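Local atomic coordinates of oxalate biosynthetic component 1 (Burkholderia thailandensis, PDB entry 5IKY), a protein that produces oxalate as a bifunctional enzyme of quorum sensing-dependent oxalogenesis, combining serine hydrolase chemistry with an additional lyase activity. Residues 566-571 with 680-685; 577-582 with 597-602; 590-595 with 632-637; 998-1003 with 1067-1072. All coordinates share one frame; numbering follows the deposited sequence.

Contact 1 of 4, residues 566-571 with 680-685; sequences DTYRKI and KPLPLR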
loop_
_atom_site.group_PDB
_atom_site.type_symbol
_atom_site.label_atom_id
_atom_site.label_comp_id
_atom_site.label_asym_id
_atom_site.label_seq_id
_atom_site.Cartn_x
_atom_site.Cartn_y
_atom_site.Cartn_z
ATOM N N ASP A 566 -28.548 5.576 11.336
ATOM C CA ASP A 566 -28.801 6.977 11.023
ATOM C C ASP A 566 -27.555 7.627 10.432
ATOM O O ASP A 566 -27.640 8.391 9.469
ATOM C CB ASP A 566 -29.261 7.740 12.264
ATOM C CG ASP A 566 -29.852 9.097 11.926
ATOM O OD1 ASP A 566 -31.019 9.142 11.481
ATOM O OD2 ASP A 566 -29.151 10.116 12.102
ATOM N N THR A 567 -26.400 7.316 11.014
ATOM C CA THR A 567 -25.126 7.808 10.501
ATOM C C THR A 567 -24.917 7.370 9.053
ATOM O O THR A 567 -24.507 8.165 8.207
ATOM C CB THR A 567 -23.941 7.317 11.356
ATOM O OG1 THR A 567 -24.052 7.840 12.684
ATOM C CG2 THR A 567 -22.622 7.766 10.747
ATOM N N TYR A 568 -25.216 6.105 8.772
ATOM C CA TYR A 568 -25.075 5.575 7.421
ATOM C C TYR A 568 -26.058 6.223 6.452
ATOM O O TYR A 568 -25.709 6.513 5.309
ATOM C CB TYR A 568 -25.270 4.057 7.403
ATOM C CG TYR A 568 -25.412 3.506 6.003
ATOM C CD1 TYR A 568 -24.305 3.384 5.173
ATOM C CD2 TYR A 568 -26.651 3.125 5.503
ATOM C CE1 TYR A 568 -24.426 2.894 3.888
ATOM C CE2 TYR A 568 -26.783 2.632 4.217
ATOM C CZ TYR A 568 -25.664 2.519 3.416
ATOM O OH TYR A 568 -25.777 2.029 2.137
ATOM N N ARG A 569 -27.286 6.435 6.914
ATOM C CA ARG A 569 -28.332 7.026 6.084
ATOM C C ARG A 569 -27.910 8.380 5.520
ATOM O O ARG A 569 -28.217 8.708 4.374
ATOM C CB ARG A 569 -29.626 7.176 6.885
ATOM C CG ARG A 569 -30.782 7.755 6.086
ATOM C CD ARG A 569 -31.911 8.202 7.000
ATOM N NE ARG A 569 -31.452 9.148 8.013
ATOM C CZ ARG A 569 -31.295 10.452 7.803
ATOM N NH1 ARG A 569 -31.558 10.972 6.611
ATOM N NH2 ARG A 569 -30.872 11.237 8.785
ATOM N N LYS A 570 -27.199 9.161 6.330
ATOM C CA LYS A 570 -26.716 10.468 5.902
ATOM C C LYS A 570 -25.665 10.331 4.805
ATOM O O LYS A 570 -25.623 11.130 3.869
ATOM C CB LYS A 570 -26.147 11.245 7.092
ATOM C CG LYS A 570 -27.210 11.796 8.030
ATOM C CD LYS A 570 -26.684 11.925 9.449
ATOM C CE LYS A 570 -27.634 12.733 10.316
ATOM N NZ LYS A 570 -27.180 12.779 11.735
ATOM N N ILE A 571 -24.819 9.312 4.926
ATOM C CA ILE A 571 -23.826 9.016 3.900
ATOM C C ILE A 571 -24.509 8.618 2.595
ATOM O O ILE A 571 -24.133 9.075 1.516
ATOM C CB ILE A 571 -22.873 7.887 4.342
ATOM C CG1 ILE A 571 -22.123 8.287 5.613
ATOM C CG2 ILE A 571 -21.894 7.541 3.227
ATOM C CD1 ILE A 571 -21.202 7.206 6.138
ATOM N N LYS A 680 -33.783 -3.683 -0.911
ATOM C CA LYS A 680 -33.310 -3.821 0.457
ATOM C C LYS A 680 -33.721 -2.610 1.286
ATOM O O LYS A 680 -33.519 -1.470 0.868
ATOM C CB LYS A 680 -31.789 -3.986 0.482
ATOM C CG LYS A 680 -31.286 -5.199 -0.280
ATOM C CD LYS A 680 -29.776 -5.168 -0.436
ATOM C CE LYS A 680 -29.279 -6.382 -1.200
ATOM N NZ LYS A 680 -27.810 -6.325 -1.437
ATOM N N PRO A 681 -34.309 -2.854 2.467
ATOM C CA PRO A 681 -34.625 -1.775 3.410
ATOM C C PRO A 681 -33.358 -1.094 3.926
ATOM O O PRO A 681 -32.267 -1.640 3.767
ATOM C CB PRO A 681 -35.366 -2.497 4.540
ATOM C CG PRO A 681 -34.912 -3.915 4.448
ATOM C CD PRO A 681 -34.712 -4.174 2.983
ATOM N N LEU A 682 -33.508 0.080 4.532
ATOM C CA LEU A 682 -32.363 0.869 4.992
ATOM C C LEU A 682 -31.422 0.126 5.963
ATOM O O LEU A 682 -30.209 0.129 5.749
ATOM C CB LEU A 682 -32.853 2.175 5.633
ATOM C CG LEU A 682 -31.808 3.092 6.271
ATOM C CD1 LEU A 682 -30.793 3.558 5.240
ATOM C CD2 LEU A 682 -32.484 4.282 6.939
ATOM N N PRO A 683 -31.961 -0.513 7.025
ATOM C CA PRO A 683 -31.032 -1.178 7.951
ATOM C C PRO A 683 -30.226 -2.309 7.310
ATOM O O PRO A 683 -29.093 -2.554 7.724
ATOM C CB PRO A 683 -31.955 -1.734 9.040
ATOM C CG PRO A 683 -33.183 -0.901 8.960
ATOM C CD PRO A 683 -33.353 -0.608 7.504
ATOM N N LEU A 684 -30.802 -2.986 6.321
ATOM C CA LEU A 684 -30.087 -4.050 5.624
ATOM C C LEU A 684 -28.912 -3.480 4.834
ATOM O O LEU A 684 -27.829 -4.065 4.808
ATOM C CB LEU A 684 -31.032 -4.822 4.701
ATOM C CG LEU A 684 -30.410 -5.896 3.802
ATOM C CD1 LEU A 684 -29.518 -6.836 4.599
ATOM C CD2 LEU A 684 -31.504 -6.681 3.097
ATOM N N ARG A 685 -29.127 -2.334 4.198
ATOM C CA ARG A 685 -28.069 -1.687 3.431
ATOM C C ARG A 685 -26.966 -1.204 4.364
ATOM O O ARG A 685 -25.789 -1.197 3.996
ATOM C CB ARG A 685 -28.624 -0.523 2.605
ATOM C CG ARG A 685 -29.724 -0.924 1.628
ATOM C CD ARG A 685 -29.919 0.119 0.532
ATOM N NE ARG A 685 -30.308 1.421 1.068
ATOM C CZ ARG A 685 -31.564 1.801 1.276
ATOM N NH1 ARG A 685 -32.563 0.976 0.995
ATOM N NH2 ARG A 685 -31.820 3.007 1.768
#

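Contact 2 of 4, residues 577-582 with 597-602; sequences AHLASA and LTAARS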
loop_
_atom_site.group_PDB
_atom_site.type_symbol
_atom_site.label_atom_id
_atom_site.label_comp_id
_atom_site.label_asym_id
_atom_site.label_seq_id
_atom_site.Cartn_x
_atom_site.Cartn_y
_atom_site.Cartn_z
ATOM N N ALA A 577 -27.690 11.944 -3.810
ATOM C CA ALA A 577 -27.746 13.279 -4.393
ATOM C C ALA A 577 -26.726 13.428 -5.518
ATOM O O ALA A 577 -27.009 14.042 -6.547
ATOM C CB ALA A 577 -27.516 14.334 -3.324
ATOM N N HIS A 578 -25.541 12.862 -5.315
ATOM C CA HIS A 578 -24.490 12.917 -6.324
ATOM C C HIS A 578 -24.882 12.147 -7.581
ATOM O O HIS A 578 -24.552 12.553 -8.695
ATOM C CB HIS A 578 -23.178 12.368 -5.766
ATOM C CG HIS A 578 -22.063 12.343 -6.764
ATOM N ND1 HIS A 578 -21.523 11.171 -7.248
ATOM C CD2 HIS A 578 -21.387 13.347 -7.372
ATOM C CE1 HIS A 578 -20.561 11.454 -8.108
ATOM N NE2 HIS A 578 -20.459 12.768 -8.201
ATOM N N LEU A 579 -25.587 11.034 -7.397
ATOM C CA LEU A 579 -26.041 10.221 -8.522
ATOM C C LEU A 579 -27.217 10.878 -9.239
ATOM O O LEU A 579 -27.444 10.637 -10.425
ATOM C CB LEU A 579 -26.433 8.818 -8.054
ATOM C CG LEU A 579 -25.304 7.925 -7.537
ATOM C CD1 LEU A 579 -25.850 6.570 -7.114
ATOM C CD2 LEU A 579 -24.211 7.770 -8.584
ATOM N N ALA A 580 -27.961 11.706 -8.513
ATOM C CA ALA A 580 -29.102 12.409 -9.087
ATOM C C ALA A 580 -28.691 13.774 -9.633
ATOM O O ALA A 580 -29.527 14.661 -9.814
ATOM C CB ALA A 580 -30.204 12.559 -8.052
ATOM N N SER A 581 -27.396 13.937 -9.888
ATOM C CA SER A 581 -26.872 15.161 -10.481
ATOM C C SER A 581 -26.460 14.904 -11.926
ATOM O O SER A 581 -25.336 14.478 -12.195
ATOM C CB SER A 581 -25.686 15.689 -9.672
ATOM N N ALA A 582 -27.382 15.164 -12.850
ATOM C CA ALA A 582 -27.171 14.882 -14.267
ATOM C C ALA A 582 -26.009 15.684 -14.848
ATOM O O ALA A 582 -25.354 15.246 -15.795
ATOM C CB ALA A 582 -28.446 15.158 -15.051
ATOM N N LEU A 597 -20.252 2.736 -9.659
ATOM C CA LEU A 597 -19.233 2.068 -8.854
ATOM C C LEU A 597 -18.137 3.023 -8.383
ATOM O O LEU A 597 -17.662 2.918 -7.252
ATOM C CB LEU A 597 -18.612 0.913 -9.641
ATOM C CG LEU A 597 -19.462 -0.357 -9.717
ATOM C CD1 LEU A 597 -19.096 -1.180 -10.944
ATOM C CD2 LEU A 597 -19.300 -1.177 -8.447
ATOM N N THR A 598 -17.738 3.950 -9.249
ATOM C CA THR A 598 -16.734 4.945 -8.885
ATOM C C THR A 598 -17.279 5.903 -7.833
ATOM O O THR A 598 -16.568 6.293 -6.907
ATOM C CB THR A 598 -16.255 5.755 -10.106
ATOM O OG1 THR A 598 -17.375 6.074 -10.939
ATOM C CG2 THR A 598 -15.243 4.956 -10.913
ATOM N N ALA A 599 -18.545 6.279 -7.984
ATOM C CA ALA A 599 -19.202 7.146 -7.015
ATOM C C ALA A 599 -19.344 6.429 -5.677
ATOM O O ALA A 599 -19.075 7.001 -4.624
ATOM C CB ALA A 599 -20.562 7.591 -7.530
ATOM N N ALA A 600 -19.753 5.166 -5.732
ATOM C CA ALA A 600 -19.936 4.365 -4.529
ATOM C C ALA A 600 -18.627 4.199 -3.762
ATOM O O ALA A 600 -18.574 4.448 -2.557
ATOM C CB ALA A 600 -20.519 3.006 -4.888
ATOM N N ARG A 601 -17.577 3.778 -4.462
ATOM C CA ARG A 601 -16.273 3.554 -3.842
ATOM C C ARG A 601 -15.726 4.816 -3.181
ATOM O O ARG A 601 -15.114 4.751 -2.116
ATOM C CB ARG A 601 -15.264 3.036 -4.873
ATOM C CG ARG A 601 -15.150 1.518 -4.933
ATOM C CD ARG A 601 -13.964 1.075 -5.779
ATOM N NE ARG A 601 -14.146 1.376 -7.197
ATOM C CZ ARG A 601 -14.597 0.502 -8.093
ATOM N NH1 ARG A 601 -14.915 -0.729 -7.718
ATOM N NH2 ARG A 601 -14.730 0.857 -9.365
ATOM N N SER A 602 -15.954 5.960 -3.817
ATOM C CA SER A 602 -15.446 7.230 -3.310
ATOM C C SER A 602 -16.179 7.671 -2.045
ATOM O O SER A 602 -15.611 8.366 -1.201
ATOM C CB SER A 602 -15.554 8.314 -4.384
ATOM O OG SER A 602 -16.903 8.521 -4.766
#

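Contact 3 of 4, residues 590-595 with 632-637; sequences AALAEH and QALNFA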
loop_
_atom_site.group_PDB
_atom_site.type_symbol
_atom_site.label_atom_id
_atom_site.label_comp_id
_atom_site.label_asym_id
_atom_site.label_seq_id
_atom_site.Cartn_x
_atom_site.Cartn_y
_atom_site.Cartn_z
ATOM N N ALA A 590 -23.908 0.933 -21.092
ATOM C CA ALA A 590 -23.791 0.282 -19.792
ATOM C C ALA A 590 -22.535 0.739 -19.053
ATOM O O ALA A 590 -21.929 -0.026 -18.304
ATOM C CB ALA A 590 -23.790 -1.228 -19.956
ATOM N N ALA A 591 -22.150 1.992 -19.278
ATOM C CA ALA A 591 -21.029 2.599 -18.575
ATOM C C ALA A 591 -21.532 3.364 -17.358
ATOM O O ALA A 591 -20.750 3.975 -16.629
ATOM C CB ALA A 591 -20.248 3.517 -19.501
ATOM N N LEU A 592 -22.847 3.336 -17.155
ATOM C CA LEU A 592 -23.451 3.884 -15.947
ATOM C C LEU A 592 -22.914 3.149 -14.728
ATOM O O LEU A 592 -22.691 3.747 -13.676
ATOM C CB LEU A 592 -24.977 3.771 -15.993
ATOM C CG LEU A 592 -25.792 4.978 -16.461
ATOM C CD1 LEU A 592 -25.451 6.215 -15.641
ATOM C CD2 LEU A 592 -25.585 5.227 -17.943
ATOM N N ALA A 593 -22.710 1.846 -14.889
ATOM C CA ALA A 593 -22.159 1.006 -13.834
ATOM C C ALA A 593 -20.783 1.500 -13.402
ATOM O O ALA A 593 -20.477 1.546 -12.211
ATOM C CB ALA A 593 -22.082 -0.440 -14.296
ATOM N N GLU A 594 -19.961 1.873 -14.378
ATOM C CA GLU A 594 -18.633 2.406 -14.098
ATOM C C GLU A 594 -18.734 3.735 -13.357
ATOM O O GLU A 594 -17.895 4.051 -12.516
ATOM C CB GLU A 594 -17.837 2.578 -15.393
ATOM N N HIS A 595 -19.769 4.507 -13.674
ATOM C CA HIS A 595 -20.004 5.779 -13.004
ATOM C C HIS A 595 -20.492 5.551 -11.579
ATOM O O HIS A 595 -20.007 6.179 -10.638
ATOM C CB HIS A 595 -21.018 6.625 -13.780
ATOM C CG HIS A 595 -21.287 7.961 -13.160
ATOM N ND1 HIS A 595 -20.308 8.920 -13.007
ATOM C CD2 HIS A 595 -22.421 8.498 -12.652
ATOM C CE1 HIS A 595 -20.828 9.989 -12.432
ATOM N NE2 HIS A 595 -22.110 9.759 -12.206
ATOM N N GLN A 632 -26.113 -4.975 -11.435
ATOM C CA GLN A 632 -25.935 -4.815 -9.995
ATOM C C GLN A 632 -25.830 -3.339 -9.649
ATOM O O GLN A 632 -26.554 -2.838 -8.788
ATOM C CB GLN A 632 -24.687 -5.553 -9.506
ATOM C CG GLN A 632 -24.942 -6.949 -8.966
ATOM C CD GLN A 632 -23.691 -7.574 -8.374
ATOM O OE1 GLN A 632 -22.726 -6.877 -8.059
ATOM N NE2 GLN A 632 -23.702 -8.895 -8.222
ATOM N N ALA A 633 -24.929 -2.649 -10.341
ATOM C CA ALA A 633 -24.702 -1.226 -10.121
ATOM C C ALA A 633 -25.916 -0.396 -10.527
ATOM O O ALA A 633 -26.236 0.604 -9.884
ATOM C CB ALA A 633 -23.471 -0.767 -10.881
ATOM N N LEU A 634 -26.588 -0.813 -11.595
ATOM C CA LEU A 634 -27.763 -0.102 -12.082
ATOM C C LEU A 634 -28.906 -0.166 -11.077
ATOM O O LEU A 634 -29.468 0.862 -10.698
ATOM C CB LEU A 634 -28.218 -0.669 -13.427
ATOM C CG LEU A 634 -27.266 -0.442 -14.601
ATOM C CD1 LEU A 634 -27.912 -0.876 -15.910
ATOM C CD2 LEU A 634 -26.839 1.014 -14.657
ATOM N N ASN A 635 -29.245 -1.378 -10.649
ATOM C CA ASN A 635 -30.305 -1.571 -9.669
ATOM C C ASN A 635 -29.956 -0.931 -8.331
ATOM O O ASN A 635 -30.836 -0.459 -7.614
ATOM C CB ASN A 635 -30.595 -3.059 -9.479
ATOM C CG ASN A 635 -31.236 -3.685 -10.700
ATOM O OD1 ASN A 635 -32.427 -3.500 -10.953
ATOM N ND2 ASN A 635 -30.450 -4.436 -11.462
ATOM N N PHE A 636 -28.667 -0.920 -8.005
ATOM C CA PHE A 636 -28.184 -0.260 -6.799
ATOM C C PHE A 636 -28.549 1.217 -6.826
ATOM O O PHE A 636 -29.020 1.770 -5.833
ATOM C CB PHE A 636 -26.671 -0.428 -6.660
ATOM C CG PHE A 636 -26.085 0.287 -5.475
ATOM C CD1 PHE A 636 -26.092 -0.300 -4.221
ATOM C CD2 PHE A 636 -25.519 1.544 -5.616
ATOM C CE1 PHE A 636 -25.552 0.352 -3.131
ATOM C CE2 PHE A 636 -24.976 2.204 -4.529
ATOM C CZ PHE A 636 -24.992 1.606 -3.285
ATOM N N ALA A 637 -28.325 1.845 -7.975
ATOM C CA ALA A 637 -28.671 3.246 -8.167
ATOM C C ALA A 637 -30.176 3.444 -8.033
ATOM O O ALA A 637 -30.630 4.372 -7.366
ATOM C CB ALA A 637 -28.186 3.733 -9.521
#

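Contact 4 of 4, residues 998-1003 with 1067-1072; sequences VRSLAG and DGHSIR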
loop_
_atom_site.group_PDB
_atom_site.type_symbol
_atom_site.label_atom_id
_atom_site.label_comp_id
_atom_site.label_asym_id
_atom_site.label_seq_id
_atom_site.Cartn_x
_atom_site.Cartn_y
_atom_site.Cartn_z
ATOM N N VAL A 998 -9.513 -10.312 0.223
ATOM C CA VAL A 998 -10.122 -9.472 1.243
ATOM C C VAL A 998 -11.252 -10.185 1.987
ATOM O O VAL A 998 -11.505 -9.899 3.156
ATOM C CB VAL A 998 -10.650 -8.154 0.635
ATOM C CG1 VAL A 998 -9.497 -7.329 0.095
ATOM C CG2 VAL A 998 -11.673 -8.433 -0.458
ATOM N N ARG A 999 -11.920 -11.122 1.321
ATOM C CA ARG A 999 -13.007 -11.851 1.965
ATOM C C ARG A 999 -12.451 -12.856 2.967
ATOM O O ARG A 999 -13.034 -13.059 4.036
ATOM C CB ARG A 999 -13.890 -12.557 0.939
ATOM C CG ARG A 999 -15.273 -12.889 1.484
ATOM C CD ARG A 999 -16.097 -13.734 0.526
ATOM N NE ARG A 999 -17.394 -14.071 1.109
ATOM C CZ ARG A 999 -18.129 -15.120 0.757
ATOM N NH1 ARG A 999 -17.699 -15.949 -0.183
ATOM N NH2 ARG A 999 -19.295 -15.340 1.347
ATOM N N SER A 1000 -11.322 -13.475 2.625
ATOM C CA SER A 1000 -10.632 -14.356 3.558
ATOM C C SER A 1000 -9.985 -13.555 4.681
ATOM O O SER A 1000 -9.966 -13.994 5.830
ATOM C CB SER A 1000 -9.576 -15.192 2.840
ATOM O OG SER A 1000 -10.172 -16.129 1.961
ATOM N N LEU A 1001 -9.453 -12.384 4.342
ATOM C CA LEU A 1001 -8.849 -11.509 5.340
ATOM C C LEU A 1001 -9.878 -11.043 6.360
ATOM O O LEU A 1001 -9.638 -11.100 7.564
ATOM C CB LEU A 1001 -8.192 -10.300 4.677
ATOM C CG LEU A 1001 -6.674 -10.370 4.510
ATOM C CD1 LEU A 1001 -6.145 -9.039 4.023
ATOM C CD2 LEU A 1001 -6.008 -10.760 5.813
ATOM N N ALA A 1002 -11.027 -10.590 5.869
ATOM C CA ALA A 1002 -12.098 -10.105 6.735
ATOM C C ALA A 1002 -12.621 -11.205 7.655
ATOM O O ALA A 1002 -13.169 -10.926 8.721
ATOM C CB ALA A 1002 -13.237 -9.534 5.898
ATOM N N GLY A 1003 -12.447 -12.455 7.241
ATOM C CA GLY A 1003 -12.937 -13.584 8.009
ATOM C C GLY A 1003 -11.907 -14.175 8.953
ATOM O O GLY A 1003 -12.202 -15.118 9.686
ATOM N N ASP A 1067 -10.734 -9.468 -7.185
ATOM C CA ASP A 1067 -11.141 -10.853 -7.428
ATOM C C ASP A 1067 -10.108 -11.848 -6.890
ATOM O O ASP A 1067 -9.675 -12.759 -7.596
ATOM C CB ASP A 1067 -11.380 -11.078 -8.927
ATOM C CG ASP A 1067 -12.090 -12.387 -9.220
ATOM O OD1 ASP A 1067 -13.305 -12.483 -8.946
ATOM O OD2 ASP A 1067 -11.434 -13.316 -9.735
ATOM N N GLY A 1068 -9.721 -11.665 -5.632
ATOM C CA GLY A 1068 -8.680 -12.477 -5.029
ATOM C C GLY A 1068 -9.191 -13.673 -4.247
ATOM O O GLY A 1068 -8.435 -14.308 -3.513
ATOM N N HIS A 1069 -10.473 -13.986 -4.408
ATOM C CA HIS A 1069 -11.079 -15.097 -3.683
ATOM C C HIS A 1069 -11.400 -16.276 -4.606
ATOM O O HIS A 1069 -11.898 -17.308 -4.156
ATOM C CB HIS A 1069 -12.349 -14.630 -2.967
ATOM C CG HIS A 1069 -12.862 -15.598 -1.947
ATOM N ND1 HIS A 1069 -12.083 -16.069 -0.911
ATOM C CD2 HIS A 1069 -14.073 -16.190 -1.807
ATOM C CE1 HIS A 1069 -12.795 -16.905 -0.175
ATOM N NE2 HIS A 1069 -14.004 -16.996 -0.697
ATOM N N SER A 1070 -11.110 -16.124 -5.894
ATOM C CA SER A 1070 -11.425 -17.169 -6.863
ATOM C C SER A 1070 -10.528 -18.387 -6.668
ATOM O O SER A 1070 -9.301 -18.274 -6.654
ATOM C CB SER A 1070 -11.292 -16.644 -8.293
ATOM O OG SER A 1070 -9.967 -16.792 -8.765
ATOM N N ILE A 1071 -11.152 -19.552 -6.522
ATOM C CA ILE A 1071 -10.419 -20.795 -6.320
ATOM C C ILE A 1071 -9.569 -21.128 -7.548
ATOM O O ILE A 1071 -8.554 -21.819 -7.444
ATOM C CB ILE A 1071 -11.384 -21.964 -6.001
ATOM C CG1 ILE A 1071 -10.607 -23.241 -5.669
ATOM C CG2 ILE A 1071 -12.358 -22.194 -7.148
ATOM C CD1 ILE A 1071 -9.627 -23.075 -4.531
ATOM N N ARG A 1072 -9.978 -20.614 -8.704
ATOM C CA ARG A 1072 -9.240 -20.830 -9.944
ATOM C C ARG A 1072 -7.848 -20.207 -9.878
ATOM O O ARG A 1072 -6.852 -20.887 -10.115
ATOM C CB ARG A 1072 -10.015 -20.263 -11.137
#

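Contact 1 of 4, residues 566-571 with 680-685
A helix-helix interface of the cap domain sets Tyr568 and Arg569, on helix 562-579, against Leu682 and Arg685, in the first turn of helix 682-690. No hydrogen bond spans the two segments; they meet through carbon and ring contacts. Leu682 reaches over with both methyls. Its CD1 lies at the edge of the phenol ring, near the ring plane, 4.2 Å from Tyr568 CD2, while its CD2 rests 4.0 Å from Arg569 CG along the aliphatic part of that side chain. Tyr568 CG is anti to the backbone N (chi1 168°), which sends the ring across the Arg685 side chain at roughly a right angle. Tyr568 CE2 thereby comes within 3.8 Å of Arg685 C, and Tyr568 OH within 3.9 Å of Arg685 CB.

Pro681 is at the N-cap of helix 682-690, and Leu682 and Arg685, which meet the phenol, both follow it within one turn. The polar ends are gripped from within helix 562-579: Glu572 OE1 is hydrogen-bonded to Tyr568 OH, and its OE2 forms a salt bridge with Arg685 NH2. Leu682 CA lies 3.8 Å above one face of the Arg685 guanidinium, offset toward its rim. Arg569, bent at chi3 (55°), folds back along its own helix, where NE and NH2 share Asp566 OD1 in weak bonds and NH1 pairs with Asp573.

Contact 2 of 4, residues 577-582 with 597-602
His578 and Leu579, in the last turn of helix 562-579, converge on the single methyl of Ala599 in helix 592-602. Following His578 outward, the CA-CB bond already points toward the opposing helix, yet CB itself is still 5.7 Å from Ala599 CB. With CG anti to the backbone N (chi1 178°), the next atom gains a little: His578 CG stands 5.0 Å from Ala599 CB. The ring then divides into two sides. Its ND1 approaches Ala599 CB to 3.7 Å, with CE1 close behind at 3.9 Å, whereas CD2 and NE2 lie farther from that methyl. Ala599 CB therefore sits at the ring edge, near the ring plane, and not over a face.

The contact is helix-helix packing between consecutive helices of the cap domain, two larger side chains closing on one alanine methyl, made where helix 562-579 is ending: Ala580 is the first residue to leave helical backbone angles. Beside the imidazole, Leu579 takes the other approach to the methyl. Its CD2 is 3.8 Å from Ala599 CB, and the directions from that carbon to Leu579 CD2 and to His578 ND1 differ by about 74°. Leu579 also touches Tyr651. The His578 ring meets His303 with the planes at about 55°; His303 falls in the part of the chain related to beta-keto acid cleavage enzymes, so the edge of the cap meets that part here. On the Ala599 side, Ser602 OG turns back onto its own helix and donates to Ala599 O at 2.7 Å, from above the carbonyl plane.

Contact 3 of 4, residues 590-595 with 632-637
Ala593 and Ala633 make the close approach between two cap-domain helices, 592-602 and 629-641, in an alanine-on-alanine contact with a CA-CA distance of 5.0 Å. At this pair both side chains are single methyls, which is consistent with so short a separation. The two methyls are not equivalent in orientation. Ala633 directs its CA-CB bond toward the other helix, while that of Ala593 runs across the direction of approach, and the two bonds lie at about 95° to each other. As a result Ala633 CB settles against the flank of Ala593, 3.7 Å from both Ala593 CA and Ala593 CB, instead of meeting the methyl head-on.

Next to this pair, Leu634 and Leu592 are turned differently again. Leu634 starts off to one side, but with CG anti to the carbonyl carbon (chi1 -67°) one branch is carried back across the interface. That branch, CD2, does the touching; Leu634 CD1 stays 5.5 Å from Leu592 CB. On the opposing residue the roles are reversed: Leu592 points its CB at helix 629-641 and then leads its own methyls away, so the contact uses the root of one leucine and the tip of the other. All four residues are buried. One turn further along helix 592-602, Val596 continues the interface against Ala633, Phe636 and Ala637. Past the alanines, Leu634 CD2 reaches to 4.2 Å from the backbone Ala593 N, and its nearest carbon neighbour across the contact is Leu592 CB at 3.6 Å.

Contact 4 of 4, residues 998-1003 with 1067-1072
Arg999 and His1069 both hold CG anti to the backbone N (chi1 -159° for Arg999), and these torsions lay the extended arginine chain over one face of the imidazole. The evidence for a CH-pi contact is that Arg999 CD lies 4.3 Å from the centroid of the His1069 ring, 26° off its normal. Beyond CD the guanidinium stands almost upright to the ring, the planes 81° apart, with His1069 CD2 at the guanidinium edge and 4.0 Å from Arg999 NH1. Ser1000 comes from another direction: its OG is near the ring plane at the edge, 3.5 Å from His1069 ND1.

The imidazole is held in line by two further residues, Asp997 bonding to ND1 and Ser935 OG to NE2. This Ser-His-Asp arrangement has the geometry of a catalytic triad and is consistent with the serine hydrolase activity of an alpha/beta-hydrolase domain. Asp997 also accepts from Ser1000 OG through its second oxygen. In the fold, Ser935 ends strand 929-935 just before helix 937-955, Asp997 immediately precedes helix 998-1002, and His1069 lies on the loop leading to helix 1071-1076, whose Ile1071 packs on helix 792-813.

How the contacts relate
From the N terminus, helix 562-579 opens contact 1 and then, at its far end, contact 2. Helix 592-602 opens contact 3 before its own later turns close contact 2, so contacts 2 and 3 cross along the chain; they also touch, Leu597 CG lying 4.2 Å from Ala633 CB. Helix 629-641 closes contact 3, and helix 682-690 finally closes contact 1, whose long loop encloses the other two. Together these three tie four helices of the cap domain. Contact 4 follows in series, closing a loop of 63 residues that includes helix 1015-1025 and strands 1038-1043 and 1049-1054 in the C-terminal hydrolase part; its centre is about 23 Å from that of contact 3.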